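Local coordinates for chromosome partition protein Smc (PDB 1XEW), which probably serves chromosome condensation and partitioning, its N-terminal segment here forming part of an ABC-type ATPase head that binds ATP, at residues I4-L9 with K19-F24; K13-K18 with K39-D44; A45-L50 with Y140-Q145. One frame throughout, in Å; residues are numbered along the deposited sequence.

Interaction 1 of 3, residues I4-L9 with K19-F24; sequences IEKLEL and KVVIPF
With CG opposite its own carbonyl carbon (chi1 -57°), Phe24 lays its ring alongside Ile4, and Ile4 CG2, held anti to the backbone N, meets the ring edge 3.5 Å from CD1. Both residues lie at one end of an antiparallel beta hairpin, strands 4-9 and 20-23, at the edge of this chain's antiparallel sheet; on the other side of the first strand, Glu5 and Lys6 form a classic beta bulge opposite Tyr85. Leu7, Leu9 and Ile22 share the face turned to helix 40-49, where bulky aliphatic residues suit a buried surface: the side chains of Leu9 and Ile22 slant across each other, CD1 to CD1 3.7 Å. The other face carries Lys6, Glu8 and Val21. Lys6 runs its CD past Val21 CG1 at 3.7 Å, and its NZ forms a salt bridge with Glu8 OE2 at 2.9 Å, approaching from the anti side and tilted 33° out of the carboxylate plane. Glu8 OE1 is hydrogen-bonded to the Tyr85 hydroxyl and makes a long salt bridge, 3.9 Å, to Lys19 NZ. Were Glu8 an alanine, the ammonium groups of Lys6 and Lys19 would probably lose their shared countercharge, and the Tyr85 hydroxyl its partner. Next to the connecting loop, the N-H of Val20 points almost straight (178°) at Leu9 O, with N 2.8 Å away.

Interaction 2 of 3, residues K13-K18 with K39-D44; sequences KSYGNK and KSNIGD
Lys13 drapes its aliphatic chain across the side-chain amide of Asn41, CD passing 3.2 Å from ND2, and turns at chi3 (113°) to bring its ammonium to the helix. There NZ forms a salt bridge with Asp44 OD2; the modelled distance is very short, so the exact placement of the lysine end is doubtful, but the pairing of opposite charges suits this exposed loop residue. Asn41 is gripped at both ends of its amide. Ser14 OG donates to OD1 at 2.6 Å, in the carbonyl plane and on a lone pair, while ND2 gives a hydrogen bond of 3.3 Å to Asp44 OD2, which lies close to the amide plane. Asparagine suits the place because it can accept and donate at once, and the two bonds together fix which way the amide faces. Tyr15 brings its ring edge to Asn41, CE2 lying 3.7 Å from CB, with ring and amide planes 64° apart. Its OH, hydrogen-bonded to Gly38 O, also sits 3.4 Å from Ile42 CG1. Lys39, whose NZ reaches Gly33 O, belongs with Ser40 and Asn41 to the ATP-binding residues: the loop 13-18 thus packs against the start of the helix that follows a Walker A P-loop.

Interaction 3 of 3, residues A45-L50 with Y140-Q145; sequences AILFVL and YNIVLQ
Leu47 and Leu144 reach toward each other tip to tip, CD1 against CD1 at 3.5 Å, a methyl pair tighter than ordinary van der Waals contact. The CA-CB bond of Leu47 does not itself aim at segment 140-145; its extended chain carries the branched end closer. The other three contacts gather on Ile142, which crosses the helix side chains obliquely. With CG1 anti to the carbonyl carbon (chi1 -66°) and the chain extended beyond it, Ile142 sends CD1 out to the helix, where it meets both Ile46 CG2 at 4.2 Å and Leu50 CD1 at 4.1 Å. Those two residues stand one helical turn apart, so the delta methyl rests over the pair, touching both from one side. The second branch of Ile142 is used as well: CG2 lies 4.2 Å from Leu47 CD2. Beta-branched isoleucine suits a strand, and here its two arms serve different helix residues. In the ABC-type ATPase fold of the SMC head, the helix after the P-loop lies between sheets; Ala45, Phe48 and Val49 turn to strands 80-87 and 99-106, while Ile46, Leu47 and Leu50 meet segment 140-145. Ile142 and Val143 pair in parallel with a strand of the other chain, so the helix packs against a sheet that continues across the interface. The following Gln145 probably marks the Q-loop of this family. Leu144 presents its side chain to the helix while its backbone N is hydrogen-bonded to Asp147 OD1.

How the interactions relate
From the N terminus, strand 3-10 enters interaction 1, the chain passes through the loop holding 13-18, and strand 20-23 returns to close the hairpin. Interaction 2 begins inside that loop and closes only after strand 28-33, where the end of the P-loop runs into helix 40-49, so interactions 1 and 2 cross. They meet physically where Leu9 and Val20 pack on Tyr15 and where Ile22 packs on Ile42. Interaction 3 follows in series: it closes a loop of some ninety residues, through strands 80-87 to 119-121 and helix 123-132, between helix 40-49, already used by interaction 2, and strand 142-143. Leu7 and Leu9 also rest on Ala45, so the helix links the hairpin with the late strand.

Interaction 1 of 3, residues I4-L9 with K19-F24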
loop_
_atom_site.group_PDB
_atom_site.type_symbol
_atom_site.label_atom_id
_atom_site.label_comp_id
_atom_site.label_asym_id
_atom_site.label_seq_id
_atom_site.Cartn_x
_atom_site.Cartn_y
_atom_site.Cartn_z
ATOM N N ILE A 4 -5.473 -9.142 7.601
ATOM C CA ILE A 4 -6.160 -9.823 6.499
ATOM C C ILE A 4 -5.755 -11.293 6.364
ATOM O O ILE A 4 -4.556 -11.587 6.167
ATOM C CB ILE A 4 -5.909 -9.082 5.135
ATOM C CG1 ILE A 4 -6.373 -7.636 5.222
ATOM C CG2 ILE A 4 -6.696 -9.758 3.933
ATOM C CD1 ILE A 4 -5.806 -6.797 4.023
ATOM N N GLU A 5 -6.709 -12.230 6.532
ATOM C CA GLU A 5 -6.423 -13.658 6.318
ATOM C C GLU A 5 -6.435 -13.981 4.840
ATOM O O GLU A 5 -5.523 -14.658 4.316
ATOM C CB GLU A 5 -7.456 -14.543 7.050
ATOM C CG GLU A 5 -7.572 -14.232 8.551
ATOM C CD GLU A 5 -8.885 -14.771 9.185
ATOM O OE1 GLU A 5 -9.918 -14.918 8.469
ATOM O OE2 GLU A 5 -8.887 -15.002 10.432
ATOM N N LYS A 6 -7.427 -13.496 4.116
ATOM C CA LYS A 6 -7.486 -13.791 2.668
ATOM C C LYS A 6 -8.464 -12.929 2.018
ATOM O O LYS A 6 -9.285 -12.305 2.693
ATOM C CB LYS A 6 -7.967 -15.236 2.395
ATOM C CG LYS A 6 -9.342 -15.609 3.111
ATOM C CD LYS A 6 -9.823 -17.050 2.688
ATOM C CE LYS A 6 -11.123 -17.451 3.495
ATOM N NZ LYS A 6 -11.605 -18.778 3.067
ATOM N N LEU A 7 -8.400 -12.934 0.682
ATOM C CA LEU A 7 -9.276 -12.218 -0.169
ATOM C C LEU A 7 -9.864 -13.223 -1.159
ATOM O O LEU A 7 -9.069 -14.086 -1.718
ATOM C CB LEU A 7 -8.469 -11.221 -0.964
ATOM C CG LEU A 7 -9.148 -10.118 -1.801
ATOM C CD1 LEU A 7 -9.923 -9.198 -0.797
ATOM C CD2 LEU A 7 -8.057 -9.267 -2.636
ATOM N N GLU A 8 -11.204 -13.184 -1.381
ATOM C CA GLU A 8 -11.843 -14.101 -2.339
ATOM C C GLU A 8 -12.450 -13.300 -3.458
ATOM O O GLU A 8 -13.195 -12.341 -3.235
ATOM C CB GLU A 8 -12.956 -14.945 -1.705
ATOM C CG GLU A 8 -12.452 -15.676 -0.453
ATOM C CD GLU A 8 -13.414 -16.704 0.120
ATOM O OE1 GLU A 8 -14.641 -16.503 0.058
ATOM O OE2 GLU A 8 -12.910 -17.700 0.663
ATOM N N LEU A 9 -12.125 -13.677 -4.682
ATOM C CA LEU A 9 -12.620 -12.928 -5.798
ATOM C C LEU A 9 -13.426 -13.833 -6.727
ATOM O O LEU A 9 -12.993 -14.950 -7.010
ATOM C CB LEU A 9 -11.435 -12.342 -6.536
ATOM C CG LEU A 9 -10.745 -11.164 -5.840
ATOM C CD1 LEU A 9 -9.690 -11.634 -4.973
ATOM C CD2 LEU A 9 -10.151 -10.271 -6.899
ATOM N N LYS A 19 -14.439 -19.178 -8.151
ATOM C CA LYS A 19 -13.885 -18.310 -7.142
ATOM C C LYS A 19 -12.370 -18.508 -6.894
ATOM O O LYS A 19 -11.863 -19.640 -6.809
ATOM C CB LYS A 19 -14.695 -18.522 -5.892
ATOM C CG LYS A 19 -14.173 -17.835 -4.649
ATOM C CD LYS A 19 -15.046 -18.260 -3.499
ATOM C CE LYS A 19 -16.383 -17.526 -3.631
ATOM N NZ LYS A 19 -17.319 -17.774 -2.437
ATOM N N VAL A 20 -11.664 -17.384 -6.768
ATOM C CA VAL A 20 -10.254 -17.410 -6.490
ATOM C C VAL A 20 -9.981 -16.936 -5.082
ATOM O O VAL A 20 -10.399 -15.846 -4.686
ATOM C CB VAL A 20 -9.537 -16.528 -7.505
ATOM C CG1 VAL A 20 -8.112 -16.261 -7.072
ATOM C CG2 VAL A 20 -9.693 -17.161 -8.908
ATOM N N VAL A 21 -9.239 -17.757 -4.345
ATOM C CA VAL A 21 -8.880 -17.497 -2.944
ATOM C C VAL A 21 -7.385 -17.077 -2.839
ATOM O O VAL A 21 -6.484 -17.845 -3.260
ATOM C CB VAL A 21 -9.132 -18.792 -2.084
ATOM C CG1 VAL A 21 -8.770 -18.530 -0.574
ATOM C CG2 VAL A 21 -10.545 -19.216 -2.197
ATOM N N ILE A 22 -7.119 -15.875 -2.305
ATOM C CA ILE A 22 -5.750 -15.363 -2.170
ATOM C C ILE A 22 -5.396 -15.230 -0.676
ATOM O O ILE A 22 -5.785 -14.273 -0.033
ATOM C CB ILE A 22 -5.606 -13.975 -2.767
ATOM C CG1 ILE A 22 -6.115 -13.950 -4.213
ATOM C CG2 ILE A 22 -4.156 -13.553 -2.618
ATOM C CD1 ILE A 22 -6.093 -12.588 -4.896
ATOM N N PRO A 23 -4.594 -16.145 -0.145
ATOM C CA PRO A 23 -4.152 -16.217 1.242
ATOM C C PRO A 23 -2.986 -15.227 1.534
ATOM O O PRO A 23 -2.173 -15.002 0.621
ATOM C CB PRO A 23 -3.779 -17.704 1.331
ATOM C CG PRO A 23 -3.019 -17.909 0.014
ATOM C CD PRO A 23 -3.846 -17.111 -0.988
ATOM N N PHE A 24 -2.917 -14.633 2.769
ATOM C CA PHE A 24 -1.843 -13.721 3.150
ATOM C C PHE A 24 -1.228 -14.053 4.501
ATOM O O PHE A 24 -1.941 -14.433 5.478
ATOM C CB PHE A 24 -2.297 -12.222 3.292
ATOM C CG PHE A 24 -2.906 -11.687 2.056
ATOM C CD1 PHE A 24 -4.247 -11.358 2.030
ATOM C CD2 PHE A 24 -2.141 -11.587 0.872
ATOM C CE1 PHE A 24 -4.873 -10.908 0.819
ATOM C CE2 PHE A 24 -2.721 -11.164 -0.335
ATOM C CZ PHE A 24 -4.105 -10.810 -0.380
#

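Interaction 2 of 3, residues K13-K18 with K39-D44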
loop_
_atom_site.group_PDB
_atom_site.type_symbol
_atom_site.label_atom_id
_atom_site.label_comp_id
_atom_site.label_asym_id
_atom_site.label_seq_id
_atom_site.Cartn_x
_atom_site.Cartn_y
_atom_site.Cartn_z
ATOM N N LYS A 13 -13.349 -8.409 -12.673
ATOM C CA LYS A 13 -12.360 -8.085 -13.695
ATOM C C LYS A 13 -11.812 -9.354 -14.270
ATOM O O LYS A 13 -12.598 -10.204 -14.763
ATOM C CB LYS A 13 -11.257 -7.213 -13.116
ATOM C CG LYS A 13 -11.808 -5.841 -12.745
ATOM C CD LYS A 13 -10.776 -4.929 -12.163
ATOM C CE LYS A 13 -10.470 -3.731 -13.086
ATOM N NZ LYS A 13 -9.438 -2.708 -12.464
ATOM N N SER A 14 -10.481 -9.552 -14.135
ATOM C CA SER A 14 -9.819 -10.705 -14.725
ATOM C C SER A 14 -10.017 -12.008 -13.984
ATOM O O SER A 14 -9.590 -13.096 -14.437
ATOM C CB SER A 14 -8.286 -10.430 -14.914
ATOM O OG SER A 14 -7.638 -10.074 -13.688
ATOM N N TYR A 15 -10.656 -11.912 -12.834
ATOM C CA TYR A 15 -10.867 -13.085 -12.067
ATOM C C TYR A 15 -12.261 -13.596 -12.460
ATOM O O TYR A 15 -13.315 -12.899 -12.210
ATOM C CB TYR A 15 -10.762 -12.699 -10.573
ATOM C CG TYR A 15 -9.305 -12.319 -10.184
ATOM C CD1 TYR A 15 -8.470 -13.249 -9.613
ATOM C CD2 TYR A 15 -8.798 -11.070 -10.467
ATOM C CE1 TYR A 15 -7.133 -12.969 -9.333
ATOM C CE2 TYR A 15 -7.475 -10.755 -10.177
ATOM C CZ TYR A 15 -6.657 -11.702 -9.627
ATOM O OH TYR A 15 -5.351 -11.403 -9.399
ATOM N N GLY A 16 -12.274 -14.822 -12.995
ATOM C CA GLY A 16 -13.505 -15.450 -13.471
ATOM C C GLY A 16 -14.566 -15.982 -12.510
ATOM O O GLY A 16 -14.589 -15.646 -11.311
ATOM N N ASN A 17 -15.433 -16.863 -13.050
ATOM C CA ASN A 17 -16.534 -17.462 -12.303
ATOM C C ASN A 17 -16.123 -18.458 -11.260
ATOM O O ASN A 17 -16.880 -18.671 -10.302
ATOM C CB ASN A 17 -17.539 -18.165 -13.264
ATOM C CG ASN A 17 -18.247 -17.202 -14.195
ATOM O OD1 ASN A 17 -18.228 -15.992 -14.012
ATOM N ND2 ASN A 17 -18.899 -17.753 -15.211
ATOM N N LYS A 18 -14.963 -19.104 -11.433
ATOM C CA LYS A 18 -14.511 -20.076 -10.440
ATOM C C LYS A 18 -13.870 -19.195 -9.330
ATOM O O LYS A 18 -12.859 -18.547 -9.556
ATOM C CB LYS A 18 -13.420 -21.038 -11.006
ATOM C CG LYS A 18 -13.104 -22.236 -10.081
ATOM C CD LYS A 18 -11.927 -23.163 -10.626
ATOM C CE LYS A 18 -12.104 -23.435 -12.158
ATOM N NZ LYS A 18 -10.842 -23.768 -12.986
ATOM N N LYS A 39 -2.406 -9.145 -11.383
ATOM C CA LYS A 39 -1.903 -8.780 -10.059
ATOM C C LYS A 39 -2.364 -7.335 -9.681
ATOM O O LYS A 39 -2.704 -7.099 -8.536
ATOM C CB LYS A 39 -0.393 -8.840 -10.049
ATOM C CG LYS A 39 0.214 -7.773 -10.933
ATOM C CD LYS A 39 1.781 -8.115 -11.077
ATOM C CE LYS A 39 2.524 -6.914 -11.788
ATOM N NZ LYS A 39 4.015 -7.074 -11.687
ATOM N N SER A 40 -2.426 -6.399 -10.622
ATOM C CA SER A 40 -2.827 -5.080 -10.205
ATOM C C SER A 40 -4.346 -5.074 -9.889
ATOM O O SER A 40 -4.764 -4.312 -9.031
ATOM C CB SER A 40 -2.450 -4.013 -11.232
ATOM O OG SER A 40 -2.961 -4.276 -12.519
ATOM N N ASN A 41 -5.131 -5.965 -10.501
ATOM C CA ASN A 41 -6.547 -6.039 -10.122
ATOM C C ASN A 41 -6.706 -6.372 -8.600
ATOM O O ASN A 41 -7.788 -6.242 -8.051
ATOM C CB ASN A 41 -7.214 -7.123 -10.932
ATOM C CG ASN A 41 -7.526 -6.664 -12.306
ATOM O OD1 ASN A 41 -7.690 -7.467 -13.227
ATOM N ND2 ASN A 41 -7.635 -5.364 -12.449
ATOM N N ILE A 42 -5.621 -6.787 -7.934
ATOM C CA ILE A 42 -5.713 -7.167 -6.556
ATOM C C ILE A 42 -5.877 -5.945 -5.732
ATOM O O ILE A 42 -6.668 -5.936 -4.756
ATOM C CB ILE A 42 -4.522 -7.960 -6.097
ATOM C CG1 ILE A 42 -4.420 -9.271 -6.894
ATOM C CG2 ILE A 42 -4.681 -8.340 -4.582
ATOM C CD1 ILE A 42 -3.313 -10.239 -6.355
ATOM N N GLY A 43 -5.172 -4.893 -6.160
ATOM C CA GLY A 43 -5.284 -3.631 -5.492
ATOM C C GLY A 43 -6.672 -3.086 -5.742
ATOM O O GLY A 43 -7.254 -2.487 -4.868
ATOM N N ASP A 44 -7.201 -3.278 -6.940
ATOM C CA ASP A 44 -8.534 -2.770 -7.268
ATOM C C ASP A 44 -9.647 -3.441 -6.482
ATOM O O ASP A 44 -10.609 -2.754 -6.073
ATOM C CB ASP A 44 -8.848 -2.932 -8.753
ATOM C CG ASP A 44 -7.831 -2.190 -9.624
ATOM O OD1 ASP A 44 -7.135 -1.269 -9.076
ATOM O OD2 ASP A 44 -7.750 -2.526 -10.827
#

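Interaction 3 of 3, residues A45-L50 with Y140-Q145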
loop_
_atom_site.group_PDB
_atom_site.type_symbol
_atom_site.label_atom_id
_atom_site.label_comp_id
_atom_site.label_asym_id
_atom_site.label_seq_id
_atom_site.Cartn_x
_atom_site.Cartn_y
_atom_site.Cartn_z
ATOM N N ALA A 45 -9.497 -4.769 -6.279
ATOM C CA ALA A 45 -10.470 -5.577 -5.555
ATOM C C ALA A 45 -10.486 -5.078 -4.129
ATOM O O ALA A 45 -11.538 -5.103 -3.459
ATOM C CB ALA A 45 -10.048 -7.056 -5.569
ATOM N N ILE A 46 -9.338 -4.655 -3.626
ATOM C CA ILE A 46 -9.270 -4.204 -2.231
ATOM C C ILE A 46 -9.936 -2.826 -2.063
ATOM O O ILE A 46 -10.657 -2.681 -1.116
ATOM C CB ILE A 46 -7.805 -4.269 -1.605
ATOM C CG1 ILE A 46 -7.577 -5.688 -1.061
ATOM C CG2 ILE A 46 -7.666 -3.193 -0.431
ATOM C CD1 ILE A 46 -6.124 -6.208 -1.076
ATOM N N LEU A 47 -9.764 -1.891 -3.010
ATOM C CA LEU A 47 -10.421 -0.586 -2.969
ATOM C C LEU A 47 -11.948 -0.797 -3.109
ATOM O O LEU A 47 -12.736 -0.114 -2.435
ATOM C CB LEU A 47 -10.028 0.314 -4.139
ATOM C CG LEU A 47 -8.559 0.793 -4.121
ATOM C CD1 LEU A 47 -8.279 1.641 -5.361
ATOM C CD2 LEU A 47 -8.315 1.571 -2.794
ATOM N N PHE A 48 -12.327 -1.785 -3.941
ATOM C CA PHE A 48 -13.735 -2.093 -4.219
ATOM C C PHE A 48 -14.433 -2.541 -2.964
ATOM O O PHE A 48 -15.449 -1.996 -2.594
ATOM C CB PHE A 48 -13.806 -3.185 -5.279
ATOM C CG PHE A 48 -15.201 -3.742 -5.538
ATOM C CD1 PHE A 48 -15.506 -5.040 -5.182
ATOM C CD2 PHE A 48 -16.129 -2.999 -6.220
ATOM C CE1 PHE A 48 -16.725 -5.617 -5.515
ATOM C CE2 PHE A 48 -17.364 -3.535 -6.581
ATOM C CZ PHE A 48 -17.664 -4.857 -6.237
ATOM N N VAL A 49 -13.860 -3.493 -2.263
ATOM C CA VAL A 49 -14.544 -4.030 -1.095
ATOM C C VAL A 49 -14.503 -3.147 0.163
ATOM O O VAL A 49 -15.396 -3.297 1.079
ATOM C CB VAL A 49 -14.035 -5.460 -0.784
ATOM C CG1 VAL A 49 -12.524 -5.470 -0.344
ATOM C CG2 VAL A 49 -14.976 -6.154 0.314
ATOM N N LEU A 50 -13.513 -2.232 0.226
ATOM C CA LEU A 50 -13.393 -1.425 1.406
ATOM C C LEU A 50 -14.229 -0.151 1.229
ATOM O O LEU A 50 -14.219 0.783 2.057
ATOM C CB LEU A 50 -11.923 -1.136 1.679
ATOM C CG LEU A 50 -10.998 -2.250 2.080
ATOM C CD1 LEU A 50 -9.562 -1.656 2.269
ATOM C CD2 LEU A 50 -11.527 -2.946 3.413
ATOM N N TYR A 140 -3.465 6.193 3.896
ATOM C CA TYR A 140 -2.066 6.292 3.483
ATOM C C TYR A 140 -1.398 4.920 3.400
ATOM O O TYR A 140 -0.303 4.761 2.822
ATOM C CB TYR A 140 -1.334 7.117 4.541
ATOM C CG TYR A 140 -1.620 8.580 4.348
ATOM C CD1 TYR A 140 -2.410 9.259 5.208
ATOM C CD2 TYR A 140 -1.102 9.249 3.237
ATOM C CE1 TYR A 140 -2.719 10.646 4.992
ATOM C CE2 TYR A 140 -1.368 10.586 2.991
ATOM C CZ TYR A 140 -2.186 11.300 3.888
ATOM O OH TYR A 140 -2.351 12.659 3.687
ATOM N N ASN A 141 -2.022 3.940 4.062
ATOM C CA ASN A 141 -1.491 2.568 4.115
ATOM C C ASN A 141 -1.688 1.800 2.803
ATOM O O ASN A 141 -1.086 0.731 2.604
ATOM C CB ASN A 141 -2.164 1.790 5.270
ATOM C CG ASN A 141 -3.617 1.650 5.046
ATOM O OD1 ASN A 141 -4.274 2.616 4.768
ATOM N ND2 ASN A 141 -4.116 0.439 5.104
ATOM N N ILE A 142 -2.435 2.388 1.864
ATOM C CA ILE A 142 -2.664 1.755 0.526
ATOM C C ILE A 142 -1.898 2.627 -0.481
ATOM O O ILE A 142 -2.172 3.841 -0.637
ATOM C CB ILE A 142 -4.201 1.725 0.209
ATOM C CG1 ILE A 142 -4.857 0.783 1.211
ATOM C CG2 ILE A 142 -4.481 1.167 -1.232
ATOM C CD1 ILE A 142 -6.340 0.546 0.902
ATOM N N VAL A 143 -0.843 2.042 -1.055
ATOM C CA VAL A 143 -0.031 2.813 -1.980
ATOM C C VAL A 143 -0.053 2.069 -3.332
ATOM O O VAL A 143 0.651 1.087 -3.562
ATOM C CB VAL A 143 1.410 2.948 -1.433
ATOM C CG1 VAL A 143 2.259 3.743 -2.450
ATOM C CG2 VAL A 143 1.373 3.642 -0.019
ATOM N N LEU A 144 -0.943 2.513 -4.196
ATOM C CA LEU A 144 -1.086 1.845 -5.473
ATOM C C LEU A 144 -0.220 2.570 -6.452
ATOM O O LEU A 144 0.484 3.535 -6.127
ATOM C CB LEU A 144 -2.570 1.862 -5.922
ATOM C CG LEU A 144 -3.437 1.109 -4.903
ATOM C CD1 LEU A 144 -4.891 0.866 -5.369
ATOM C CD2 LEU A 144 -2.755 -0.207 -4.620
ATOM N N GLN A 145 -0.281 2.103 -7.679
ATOM C CA GLN A 145 0.478 2.719 -8.773
ATOM C C GLN A 145 -0.151 4.110 -8.992
ATOM O O GLN A 145 -1.379 4.202 -9.108
ATOM C CB GLN A 145 0.202 1.846 -9.964
ATOM C CG GLN A 145 0.494 0.475 -9.607
ATOM C CD GLN A 145 1.716 0.110 -10.331
ATOM O OE1 GLN A 145 2.775 0.751 -10.141
ATOM N NE2 GLN A 145 1.603 -0.888 -11.222
#